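Side-chain contacts in ABC transporter sugar binding protein (Xanthomonas axonopodis pv. citri, PDB 3UOR), which probably binds maltose or a related sugar in the periplasm and hands it to a membrane-bound ABC importer: residues D50-K53 and H59-V62; T92-F97 and D127-D132; L146-K151 and P266-E271; L208-D211 and G216-R219. All coordinates share one frame; numbering follows the deposited sequence.

Contact 1 of 4, residues D50-K53 and H59-V62; sequences DFEK and HVDV
E52 and the backbone of V60 supply the polar half of this contact. V60 N donates to E52 OE1 over 2.9 Å with an N-H...O angle of 171°, so the bond is nearly straight, and it uses the anti lone pair of OE1, the one turned away from the other carboxylate oxygen. H59 ND1 reaches the same oxygen at 3.2 Å, but its angle of 135° marks this second bond as weak. The E52 and H59 side chains run side by side in the same direction. E52 is extended beyond CG, which carries the carboxylate clear of the helix end and across to the strand. Its negative charge probably favours a proton on ND1 of H59.

Helix 39-52 is the connection of a beta-alpha-beta crossover, joining strand 30-36 to its parallel neighbour, strand 58-64. Backbone bonds from H59 and D61 serve strand 30-36, whereas the intervening V60 N-H turns to the other edge of the strand, where E52 receives it.

The apolar half pairs F51 with V60. With F51 CG anti to the backbone N (chi1 167°), the CD2-CE2 bond of the ring comes to the valine: V60 CG2 lies 3.7 Å from F51 CE2 and 3.8 Å from F51 CD2. The two side chains cross at about a right angle, and the methyl approaches the ring obliquely. L320 of helix 314-324 touches both F51 and V60, and the ring of Y323 also meets F51.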
loop_
_atom_site.group_PDB
_atom_site.type_symbol
_atom_site.label_atom_id
_atom_site.label_comp_id
_atom_site.label_asym_id
_atom_site.label_seq_id
_atom_site.Cartn_x
_atom_site.Cartn_y
_atom_site.Cartn_z
ATOM N N ASP A 50 -7.855 -24.300 10.230
ATOM C CA ASP A 50 -9.136 -24.684 9.638
ATOM C C ASP A 50 -8.986 -25.229 8.215
ATOM O O ASP A 50 -9.834 -25.981 7.748
ATOM C CB ASP A 50 -10.112 -23.511 9.657
ATOM C CG ASP A 50 -11.373 -23.787 8.869
ATOM O OD1 ASP A 50 -11.440 -23.390 7.693
ATOM O OD2 ASP A 50 -12.309 -24.385 9.427
ATOM N N PHE A 51 -7.917 -24.842 7.521
ATOM C CA PHE A 51 -7.663 -25.366 6.178
ATOM C C PHE A 51 -7.229 -26.825 6.256
ATOM O O PHE A 51 -7.640 -27.651 5.434
ATOM C CB PHE A 51 -6.596 -24.543 5.452
ATOM C CG PHE A 51 -6.046 -25.198 4.194
ATOM C CD1 PHE A 51 -6.734 -25.118 2.991
ATOM C CD2 PHE A 51 -4.820 -25.856 4.212
ATOM C CE1 PHE A 51 -6.225 -25.705 1.827
ATOM C CE2 PHE A 51 -4.303 -26.450 3.053
ATOM C CZ PHE A 51 -5.008 -26.368 1.859
ATOM N N GLU A 52 -6.384 -27.126 7.240
ATOM C CA GLU A 52 -5.928 -28.485 7.488
ATOM C C GLU A 52 -7.095 -29.358 7.934
ATOM O O GLU A 52 -7.249 -30.487 7.480
ATOM C CB GLU A 52 -4.847 -28.494 8.559
ATOM C CG GLU A 52 -3.513 -27.968 8.093
ATOM C CD GLU A 52 -2.486 -27.985 9.200
ATOM O OE1 GLU A 52 -1.275 -27.904 8.903
ATOM O OE2 GLU A 52 -2.894 -28.083 10.377
ATOM N N LYS A 53 -7.919 -28.824 8.826
ATOM C CA LYS A 53 -9.094 -29.545 9.283
ATOM C C LYS A 53 -10.193 -29.569 8.212
ATOM O O LYS A 53 -11.340 -29.905 8.499
ATOM C CB LYS A 53 -9.608 -28.960 10.605
ATOM C CG LYS A 53 -10.660 -29.816 11.293
ATOM C CD LYS A 53 -10.527 -29.766 12.809
ATOM C CE LYS A 53 -10.658 -28.345 13.335
ATOM N NZ LYS A 53 -11.680 -28.276 14.410
ATOM N N HIS A 59 -0.552 -31.069 5.144
ATOM C CA HIS A 59 -0.005 -30.348 6.285
ATOM C C HIS A 59 0.659 -29.065 5.795
ATOM O O HIS A 59 1.381 -29.071 4.798
ATOM C CB HIS A 59 0.997 -31.204 7.061
ATOM C CG HIS A 59 1.877 -30.417 7.986
ATOM N ND1 HIS A 59 1.378 -29.663 9.028
ATOM C CD2 HIS A 59 3.222 -30.270 8.028
ATOM C CE1 HIS A 59 2.378 -29.081 9.667
ATOM N NE2 HIS A 59 3.508 -29.435 9.082
ATOM N N VAL A 60 0.391 -27.964 6.488
ATOM C CA VAL A 60 0.984 -26.682 6.143
ATOM C C VAL A 60 1.943 -26.233 7.239
ATOM O O VAL A 60 1.539 -26.014 8.384
ATOM C CB VAL A 60 -0.079 -25.594 5.953
ATOM C CG1 VAL A 60 0.596 -24.297 5.569
ATOM C CG2 VAL A 60 -1.106 -26.016 4.904
ATOM N N ASP A 61 3.213 -26.106 6.883
ATOM C CA ASP A 61 4.211 -25.647 7.825
ATOM C C ASP A 61 4.405 -24.152 7.644
ATOM O O ASP A 61 5.049 -23.712 6.689
ATOM C CB ASP A 61 5.529 -26.392 7.607
ATOM C CG ASP A 61 6.670 -25.813 8.422
ATOM O OD1 ASP A 61 6.404 -25.178 9.468
ATOM O OD2 ASP A 61 7.837 -25.988 8.010
ATOM N N VAL A 62 3.833 -23.370 8.553
ATOM C CA VAL A 62 3.937 -21.916 8.461
ATOM C C VAL A 62 5.161 -21.393 9.210
ATOM O O VAL A 62 5.327 -21.638 10.407
ATOM C CB VAL A 62 2.667 -21.208 8.975
ATOM C CG1 VAL A 62 2.835 -19.701 8.886
ATOM C CG2 VAL A 62 1.452 -21.643 8.172
#

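Contact 2 of 4, residues T92-F97 and D127-D132; sequences TWLPEF and DTNLVD
The bond from L130 N to D127 O, 3.1 Å long, closes a type I beta turn whose two central residues, T128 and N129, receive the side chain of L94. The hydroxyl of T128 is engaged nearby: OG1 is hydrogen-bonded to V125 O, just ahead of the turn. Across the contact itself the evidence is of van der Waals packing.

One methyl does the work for L94. Its CD2 lies 3.4 Å from N129 CA and 3.5 Å from T128 O, so it rests against the peptide link between the two turn residues. N129 CB, at 3.9 Å from L94 CD2, adds to the same patch, although the bond from CA to CB of N129 leads away from the helix. The first torsion of L94 is -111°, well off a staggered value, while CD2 fits closely against the turn backbone.

P95 and V131 make the second, looser patch. V131 CG2 approaches P95 CA to 4.0 Å, and the nearest side-chain atom of the proline, CG, is 4.4 Å from V131 CG2. This methyl stands anti to the carbonyl carbon of V131 (chi1 173° for CG1) and comes over the N-terminal part of helix 94-99; A98 and L99, farther along that helix, also touch V131.

Strand 130-131 pairs antiparallel with the beginning of strand 134-150, forming a tight beta hairpin. The contact therefore packs the N-terminal part of the helix that follows strand 86-90 against a hairpin at the margin of the same mixed sheet, in keeping with the alpha/beta architecture of periplasmic solute-binding proteins.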
loop_
_atom_site.group_PDB
_atom_site.type_symbol
_atom_site.label_atom_id
_atom_site.label_comp_id
_atom_site.label_asym_id
_atom_site.label_seq_id
_atom_site.Cartn_x
_atom_site.Cartn_y
_atom_site.Cartn_z
ATOM N N THR A 92 5.679 -5.139 -4.300
ATOM C CA THR A 92 6.705 -4.434 -5.070
ATOM C C THR A 92 7.935 -5.330 -5.260
ATOM O O THR A 92 8.832 -5.015 -6.038
ATOM C CB THR A 92 7.116 -3.065 -4.452
ATOM O OG1 THR A 92 7.514 -3.248 -3.101
ATOM C CG2 THR A 92 5.961 -2.082 -4.489
ATOM N N TRP A 93 7.954 -6.456 -4.553
ATOM C CA TRP A 93 8.996 -7.461 -4.711
ATOM C C TRP A 93 8.759 -8.385 -5.903
ATOM O O TRP A 93 9.683 -9.033 -6.365
ATOM C CB TRP A 93 9.114 -8.317 -3.450
ATOM C CG TRP A 93 9.598 -7.569 -2.267
ATOM C CD1 TRP A 93 9.827 -6.228 -2.186
ATOM C CD2 TRP A 93 9.918 -8.110 -0.982
ATOM N NE1 TRP A 93 10.267 -5.900 -0.930
ATOM C CE2 TRP A 93 10.335 -7.039 -0.173
ATOM C CE3 TRP A 93 9.896 -9.393 -0.440
ATOM C CZ2 TRP A 93 10.722 -7.213 1.144
ATOM C CZ3 TRP A 93 10.279 -9.563 0.863
ATOM C CH2 TRP A 93 10.692 -8.481 1.643
ATOM N N LEU A 94 7.526 -8.470 -6.389
ATOM C CA LEU A 94 7.200 -9.399 -7.483
ATOM C C LEU A 94 8.093 -9.253 -8.716
ATOM O O LEU A 94 8.583 -10.255 -9.233
ATOM C CB LEU A 94 5.741 -9.246 -7.911
ATOM C CG LEU A 94 4.770 -10.378 -7.621
ATOM C CD1 LEU A 94 4.850 -10.776 -6.167
ATOM C CD2 LEU A 94 3.374 -9.928 -7.975
ATOM N N PRO A 95 8.282 -8.011 -9.214
ATOM C CA PRO A 95 9.037 -7.865 -10.463
ATOM C C PRO A 95 10.424 -8.471 -10.343
ATOM O O PRO A 95 10.907 -9.087 -11.282
ATOM C CB PRO A 95 9.125 -6.352 -10.636
ATOM C CG PRO A 95 7.896 -5.846 -9.997
ATOM C CD PRO A 95 7.725 -6.720 -8.775
ATOM N N GLU A 96 11.048 -8.324 -9.185
ATOM C CA GLU A 96 12.361 -8.900 -8.974
ATOM C C GLU A 96 12.336 -10.422 -9.008
ATOM O O GLU A 96 13.109 -11.041 -9.743
ATOM C CB GLU A 96 12.982 -8.415 -7.665
ATOM C CG GLU A 96 14.362 -9.029 -7.421
ATOM C CD GLU A 96 15.091 -8.398 -6.251
ATOM O OE1 GLU A 96 14.528 -7.470 -5.626
ATOM O OE2 GLU A 96 16.228 -8.826 -5.959
ATOM N N PHE A 97 11.464 -11.039 -8.212
ATOM C CA PHE A 97 11.421 -12.497 -8.200
ATOM C C PHE A 97 10.903 -13.078 -9.516
ATOM O O PHE A 97 11.271 -14.188 -9.897
ATOM C CB PHE A 97 10.687 -13.019 -6.964
ATOM C CG PHE A 97 11.461 -12.792 -5.698
ATOM C CD1 PHE A 97 12.312 -13.770 -5.202
ATOM C CD2 PHE A 97 11.387 -11.580 -5.037
ATOM C CE1 PHE A 97 13.062 -13.550 -4.044
ATOM C CE2 PHE A 97 12.137 -11.347 -3.872
ATOM C CZ PHE A 97 12.974 -12.330 -3.381
ATOM N N ASP A 127 -3.556 -5.709 -10.970
ATOM C CA ASP A 127 -2.499 -5.255 -11.867
ATOM C C ASP A 127 -1.105 -5.364 -11.229
ATOM O O ASP A 127 -0.131 -5.614 -11.931
ATOM C CB ASP A 127 -2.799 -3.826 -12.360
ATOM C CG ASP A 127 -1.785 -3.328 -13.369
ATOM O OD1 ASP A 127 -1.511 -4.044 -14.354
ATOM O OD2 ASP A 127 -1.267 -2.202 -13.190
ATOM N N THR A 128 -1.007 -5.219 -9.906
ATOM C CA THR A 128 0.298 -5.333 -9.245
ATOM C C THR A 128 0.916 -6.729 -9.382
ATOM O O THR A 128 2.111 -6.891 -9.176
ATOM C CB THR A 128 0.263 -4.960 -7.741
ATOM O OG1 THR A 128 -0.503 -5.924 -7.007
ATOM C CG2 THR A 128 -0.352 -3.582 -7.522
ATOM N N ASN A 129 0.119 -7.741 -9.723
ATOM C CA ASN A 129 0.678 -9.089 -9.854
ATOM C C ASN A 129 1.053 -9.437 -11.283
ATOM O O ASN A 129 1.495 -10.542 -11.565
ATOM C CB ASN A 129 -0.280 -10.139 -9.303
ATOM C CG ASN A 129 -0.326 -10.137 -7.800
ATOM O OD1 ASN A 129 -0.030 -11.140 -7.166
ATOM N ND2 ASN A 129 -0.680 -9.009 -7.221
ATOM N N LEU A 130 0.851 -8.496 -12.194
ATOM C CA LEU A 130 1.153 -8.746 -13.596
ATOM C C LEU A 130 2.513 -8.156 -13.930
ATOM O O LEU A 130 2.770 -6.974 -13.701
ATOM C CB LEU A 130 0.080 -8.136 -14.489
ATOM C CG LEU A 130 -1.230 -8.919 -14.523
ATOM C CD1 LEU A 130 -2.328 -8.097 -15.186
ATOM C CD2 LEU A 130 -0.997 -10.227 -15.266
ATOM N N VAL A 131 3.400 -8.992 -14.436
ATOM C CA VAL A 131 4.723 -8.526 -14.785
ATOM C C VAL A 131 4.974 -8.857 -16.236
ATOM O O VAL A 131 5.133 -10.030 -16.600
ATOM C CB VAL A 131 5.805 -9.148 -13.898
ATOM C CG1 VAL A 131 7.172 -8.753 -14.407
ATOM C CG2 VAL A 131 5.624 -8.696 -12.460
ATOM N N ASP A 132 4.968 -7.823 -17.068
ATOM C CA ASP A 132 5.219 -8.012 -18.472
ATOM C C ASP A 132 4.091 -8.841 -19.065
ATOM O O ASP A 132 4.330 -9.722 -19.891
ATOM C CB ASP A 132 6.543 -8.749 -18.657
ATOM C CG ASP A 132 7.196 -8.438 -19.977
ATOM O OD1 ASP A 132 7.407 -7.234 -20.249
ATOM O OD2 ASP A 132 7.502 -9.391 -20.733
#

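Contact 3 of 4, residues L146-K151 and P266-E271; sequences LLFYRK and PWNVRE
A chi1 of -73° sets F148 CG anti to its own carbonyl carbon and carries the ring from the strand to the helix, where V269, with CG1 anti to the backbone N (chi1 171°), offers its other methyl, CG2. The far corner of the ring makes the touch. F148 CZ lies 3.5 Å from N268 CB, and F148 CE1 lies 3.7 Å from V269 CG2. The same methyl is 3.8 Å from F148 CZ, so the ring tip meets two consecutive residues near the N-terminal end of helix 267-275. Both approaches are oblique to the ring plane, and the F148 and V269 side chains cross at about a right angle.

The backbone nitrogen of V269 also lies near the ring, 3.8 Å from F148 CE1, but its hydrogen goes to P266 O (3.1 Å from V269 N). F272, one turn on, brings its ring to F148 as well, while W284 and T286 of the adjacent strand 284-287 touch F148 within the sheet.

Strand 134-150 and helix 267-275 are thus joined here by carbon-to-carbon contacts in a buried setting, which implies that shape and exclusion of water, rather than directional bonds, hold them together.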
loop_
_atom_site.group_PDB
_atom_site.type_symbol
_atom_site.label_atom_id
_atom_site.label_comp_id
_atom_site.label_asym_id
_atom_site.label_seq_id
_atom_site.Cartn_x
_atom_site.Cartn_y
_atom_site.Cartn_z
ATOM N N LEU A 146 -5.200 6.660 3.351
ATOM C CA LEU A 146 -6.278 7.624 3.153
ATOM C C LEU A 146 -6.408 8.433 4.443
ATOM O O LEU A 146 -5.568 8.299 5.339
ATOM C CB LEU A 146 -7.588 6.899 2.754
ATOM C CG LEU A 146 -8.085 5.724 3.602
ATOM C CD1 LEU A 146 -8.236 6.132 5.062
ATOM C CD2 LEU A 146 -9.418 5.105 3.063
ATOM N N LEU A 147 -7.441 9.264 4.567
ATOM C CA LEU A 147 -7.526 10.173 5.717
ATOM C C LEU A 147 -8.306 9.642 6.907
ATOM O O LEU A 147 -9.484 9.370 6.795
ATOM C CB LEU A 147 -8.154 11.511 5.301
ATOM C CG LEU A 147 -7.513 12.225 4.113
ATOM C CD1 LEU A 147 -8.416 13.357 3.658
ATOM C CD2 LEU A 147 -6.126 12.758 4.471
ATOM N N PHE A 148 -7.646 9.515 8.050
ATOM C CA PHE A 148 -8.332 9.389 9.329
ATOM C C PHE A 148 -8.617 10.812 9.757
ATOM O O PHE A 148 -7.760 11.671 9.599
ATOM C CB PHE A 148 -7.420 8.710 10.366
ATOM C CG PHE A 148 -7.227 7.248 10.125
ATOM C CD1 PHE A 148 -7.884 6.306 10.911
ATOM C CD2 PHE A 148 -6.427 6.807 9.097
ATOM C CE1 PHE A 148 -7.721 4.946 10.680
ATOM C CE2 PHE A 148 -6.274 5.439 8.856
ATOM C CZ PHE A 148 -6.916 4.514 9.651
ATOM N N TYR A 149 -9.806 11.072 10.299
ATOM C CA TYR A 149 -10.182 12.436 10.642
ATOM C C TYR A 149 -11.010 12.547 11.905
ATOM O O TYR A 149 -11.759 11.629 12.244
ATOM C CB TYR A 149 -10.925 13.119 9.492
ATOM C CG TYR A 149 -12.302 12.574 9.211
ATOM C CD1 TYR A 149 -12.475 11.371 8.514
ATOM C CD2 TYR A 149 -13.435 13.259 9.635
ATOM C CE1 TYR A 149 -13.753 10.866 8.245
ATOM C CE2 TYR A 149 -14.714 12.770 9.372
ATOM C CZ TYR A 149 -14.868 11.576 8.677
ATOM O OH TYR A 149 -16.130 11.117 8.411
ATOM N N ARG A 150 -10.853 13.681 12.591
ATOM C CA ARG A 150 -11.684 14.034 13.737
ATOM C C ARG A 150 -12.960 14.714 13.251
ATOM O O ARG A 150 -12.917 15.837 12.737
ATOM C CB ARG A 150 -10.923 14.964 14.681
ATOM C CG ARG A 150 -9.728 14.301 15.386
ATOM C CD ARG A 150 -10.150 13.685 16.711
ATOM N NE ARG A 150 -10.881 14.645 17.557
ATOM C CZ ARG A 150 -10.302 15.457 18.442
ATOM N NH1 ARG A 150 -8.986 15.431 18.612
ATOM N NH2 ARG A 150 -11.035 16.291 19.170
ATOM N N LYS A 151 -14.089 14.019 13.396
ATOM C CA LYS A 151 -15.386 14.530 12.957
ATOM C C LYS A 151 -15.761 15.824 13.666
ATOM O O LYS A 151 -16.211 16.785 13.038
ATOM C CB LYS A 151 -16.484 13.493 13.191
ATOM C CG LYS A 151 -16.344 12.244 12.352
ATOM C CD LYS A 151 -17.496 11.270 12.601
ATOM C CE LYS A 151 -17.316 9.989 11.779
ATOM N NZ LYS A 151 -18.329 8.941 12.089
ATOM N N PRO A 266 -4.626 0.933 6.949
ATOM C CA PRO A 266 -5.684 0.153 7.610
ATOM C C PRO A 266 -5.336 -0.301 9.022
ATOM O O PRO A 266 -6.247 -0.413 9.837
ATOM C CB PRO A 266 -5.882 -1.070 6.684
ATOM C CG PRO A 266 -4.719 -1.065 5.730
ATOM C CD PRO A 266 -4.280 0.390 5.628
ATOM N N TRP A 267 -4.061 -0.562 9.302
ATOM C CA TRP A 267 -3.654 -1.023 10.632
ATOM C C TRP A 267 -3.993 0.014 11.706
ATOM O O TRP A 267 -4.086 -0.321 12.881
ATOM C CB TRP A 267 -2.152 -1.333 10.679
ATOM C CG TRP A 267 -1.330 -0.083 10.521
ATOM C CD1 TRP A 267 -0.896 0.748 11.517
ATOM C CD2 TRP A 267 -0.888 0.502 9.287
ATOM N NE1 TRP A 267 -0.196 1.809 10.982
ATOM C CE2 TRP A 267 -0.177 1.684 9.616
ATOM C CE3 TRP A 267 -1.011 0.136 7.937
ATOM C CZ2 TRP A 267 0.409 2.505 8.644
ATOM C CZ3 TRP A 267 -0.429 0.952 6.969
ATOM C CH2 TRP A 267 0.275 2.127 7.332
ATOM N N ASN A 268 -4.190 1.269 11.313
ATOM C CA ASN A 268 -4.520 2.290 12.308
ATOM C C ASN A 268 -5.936 2.179 12.854
ATOM O O ASN A 268 -6.220 2.667 13.950
ATOM C CB ASN A 268 -4.306 3.707 11.758
ATOM C CG ASN A 268 -2.841 4.064 11.630
ATOM O OD1 ASN A 268 -2.332 4.258 10.525
ATOM N ND2 ASN A 268 -2.153 4.147 12.758
ATOM N N VAL A 269 -6.836 1.574 12.091
ATOM C CA VAL A 269 -8.233 1.569 12.514
ATOM C C VAL A 269 -8.306 0.967 13.916
ATOM O O VAL A 269 -8.853 1.581 14.834
ATOM C CB VAL A 269 -9.153 0.834 11.523
ATOM C CG1 VAL A 269 -10.572 0.654 12.114
ATOM C CG2 VAL A 269 -9.228 1.603 10.219
ATOM N N ARG A 270 -7.706 -0.209 14.087
ATOM C CA ARG A 270 -7.699 -0.870 15.390
ATOM C C ARG A 270 -7.003 -0.037 16.454
ATOM O O ARG A 270 -7.517 0.120 17.563
ATOM C CB ARG A 270 -7.055 -2.256 15.312
ATOM C CG ARG A 270 -7.311 -3.096 16.563
ATOM C CD ARG A 270 -6.815 -4.540 16.416
ATOM N NE ARG A 270 -7.277 -5.220 15.195
ATOM C CZ ARG A 270 -8.535 -5.234 14.747
ATOM N NH1 ARG A 270 -9.502 -4.588 15.400
ATOM N NH2 ARG A 270 -8.826 -5.899 13.634
ATOM N N GLU A 271 -5.838 0.503 16.112
ATOM C CA GLU A 271 -5.055 1.286 17.062
ATOM C C GLU A 271 -5.801 2.496 17.582
ATOM O O GLU A 271 -5.717 2.804 18.770
ATOM C CB GLU A 271 -3.729 1.693 16.441
ATOM C CG GLU A 271 -2.917 0.491 16.007
ATOM C CD GLU A 271 -2.750 -0.507 17.134
ATOM O OE1 GLU A 271 -2.529 -0.078 18.285
ATOM O OE2 GLU A 271 -2.851 -1.723 16.878
#

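Contact 4 of 4, residues L208-D211 and G216-R219; sequences LLRD and GNFR
L208 and F218 form the close-packed side. L208 CD2 lies 3.8 Å from F218 CE1, and the backbone oxygen of L208 stands over one face of the ring, 3.6 Å from F218 CE2. That oxygen also accepts from N217 N at 2.9 Å; the N-H...O angle is 144° and the donor lies 40° out of the carbonyl plane, so the bond is short but tilted. L209 CD2 covers G216 CA at 3.8 Å, where no side chain intervenes. V409 of helix 398-412 touches both L209 and F218 beneath this side.

The two segments belong to a small beta hairpin, strands 209-210 and 215-216, in which L209 and G216 form an antiparallel non-hydrogen-bonded pair. Past G216 the chain leaves strand geometry, and N217 crosses R210 at about a right angle while its ND2 is held by R207 O.

The looser side is polar and hydrated. The extended chain of R210 passes across N217, with CD against N217 OD1, and its NE makes a weak bond to G216 O (3.1 Å, 127°). R210 NH2 and R219 NH2 come within 3.8 Å of each other, like charges whose repulsion is probably eased by the water they share: its oxygen accepts from R210 NH2 at 2.9 Å and from R219 NH2 at 2.8 Å, in the plane of the R219 guanidinium. D406 forms a salt bridge with R219 NE.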
loop_
_atom_site.group_PDB
_atom_site.type_symbol
_atom_site.label_atom_id
_atom_site.label_comp_id
_atom_site.label_asym_id
_atom_site.label_seq_id
_atom_site.Cartn_x
_atom_site.Cartn_y
_atom_site.Cartn_z
ATOM N N LEU A 208 5.236 7.929 -13.514
ATOM C CA LEU A 208 6.424 8.430 -12.819
ATOM C C LEU A 208 7.750 8.040 -13.484
ATOM O O LEU A 208 8.792 8.620 -13.175
ATOM C CB LEU A 208 6.406 7.984 -11.361
ATOM C CG LEU A 208 5.425 8.778 -10.503
ATOM C CD1 LEU A 208 5.354 8.225 -9.100
ATOM C CD2 LEU A 208 5.825 10.254 -10.473
ATOM N N LEU A 209 7.726 7.055 -14.383
ATOM C CA LEU A 209 8.909 6.732 -15.199
ATOM C C LEU A 209 8.514 6.865 -16.659
ATOM O O LEU A 209 7.327 6.935 -16.976
ATOM C CB LEU A 209 9.386 5.299 -14.935
ATOM C CG LEU A 209 9.761 4.966 -13.491
ATOM C CD1 LEU A 209 10.246 3.517 -13.415
ATOM C CD2 LEU A 209 10.855 5.936 -13.010
ATOM N N ARG A 210 9.488 6.892 -17.554
ATOM C CA ARG A 210 9.170 7.038 -18.968
ATOM C C ARG A 210 10.095 6.200 -19.819
ATOM O O ARG A 210 11.113 5.693 -19.340
ATOM C CB ARG A 210 9.283 8.497 -19.407
ATOM C CG ARG A 210 10.701 9.067 -19.207
ATOM C CD ARG A 210 10.764 10.560 -19.494
ATOM N NE ARG A 210 12.088 11.079 -19.192
ATOM C CZ ARG A 210 13.123 10.989 -20.016
ATOM N NH1 ARG A 210 12.969 10.402 -21.196
ATOM N NH2 ARG A 210 14.312 11.475 -19.657
ATOM N N ASP A 211 9.722 6.067 -21.089
ATOM C CA ASP A 211 10.546 5.419 -22.100
ATOM C C ASP A 211 10.968 4.015 -21.673
ATOM O O ASP A 211 12.141 3.754 -21.397
ATOM C CB ASP A 211 11.756 6.290 -22.452
ATOM C CG ASP A 211 12.572 5.714 -23.597
ATOM O OD1 ASP A 211 13.794 5.972 -23.658
ATOM O OD2 ASP A 211 11.992 4.995 -24.439
ATOM N N GLY A 216 13.683 8.333 -15.337
ATOM C CA GLY A 216 12.762 8.953 -14.405
ATOM C C GLY A 216 11.893 9.948 -15.155
ATOM O O GLY A 216 12.319 10.500 -16.156
ATOM N N ASN A 217 10.671 10.164 -14.689
ATOM C CA ASN A 217 9.804 11.148 -15.302
ATOM C C ASN A 217 9.296 12.086 -14.240
ATOM O O ASN A 217 8.161 12.557 -14.326
ATOM C CB ASN A 217 8.608 10.491 -16.002
ATOM C CG ASN A 217 7.833 11.473 -16.867
ATOM O OD1 ASN A 217 8.417 12.318 -17.527
ATOM N ND2 ASN A 217 6.513 11.357 -16.870
ATOM N N PHE A 218 10.130 12.363 -13.243
ATOM C CA PHE A 218 9.735 13.256 -12.162
ATOM C C PHE A 218 9.706 14.716 -12.601
ATOM O O PHE A 218 9.052 15.557 -11.972
ATOM C CB PHE A 218 10.584 13.012 -10.912
ATOM C CG PHE A 218 10.361 11.645 -10.306
ATOM C CD1 PHE A 218 9.425 11.461 -9.302
ATOM C CD2 PHE A 218 11.054 10.545 -10.777
ATOM C CE1 PHE A 218 9.193 10.202 -8.750
ATOM C CE2 PHE A 218 10.838 9.289 -10.237
ATOM C CZ PHE A 218 9.900 9.114 -9.223
ATOM N N ARG A 219 10.375 15.008 -13.712
ATOM C CA ARG A 219 10.258 16.323 -14.336
ATOM C C ARG A 219 8.939 16.512 -15.097
ATOM O O ARG A 219 8.641 17.608 -15.597
ATOM C CB ARG A 219 11.433 16.562 -15.285
ATOM C CG ARG A 219 12.713 17.026 -14.569
ATOM C CD ARG A 219 13.868 17.075 -15.539
ATOM N NE ARG A 219 14.206 15.742 -16.019
ATOM C CZ ARG A 219 15.146 15.501 -16.920
ATOM N NH1 ARG A 219 15.830 16.512 -17.444
ATOM N NH2 ARG A 219 15.389 14.255 -17.299
HETATM O O HOH W 1 14.770 11.542 -16.819
#

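How the contacts relate
Contacts 2 and 3 are buried and rely on apolar packing, whereas contacts 1 and 4 are only partly buried and add polar bonds to a hydrophobic patch. In contact 1 a carboxylate collects the donors; in contact 4 backbone oxygens do, with water between two arginines. Contacts 1, 2 and 3 all set helices against strands or turns of the same mixed sheet, and strands 130-131 and 134-150, used by contacts 2 and 3, are hairpin neighbours in it. Contact 4 belongs to a separate two-stranded hairpin, within the chain loop closed by contact 3, and its centre lies about 45 Å from that of contact 1, across the centre of the chain.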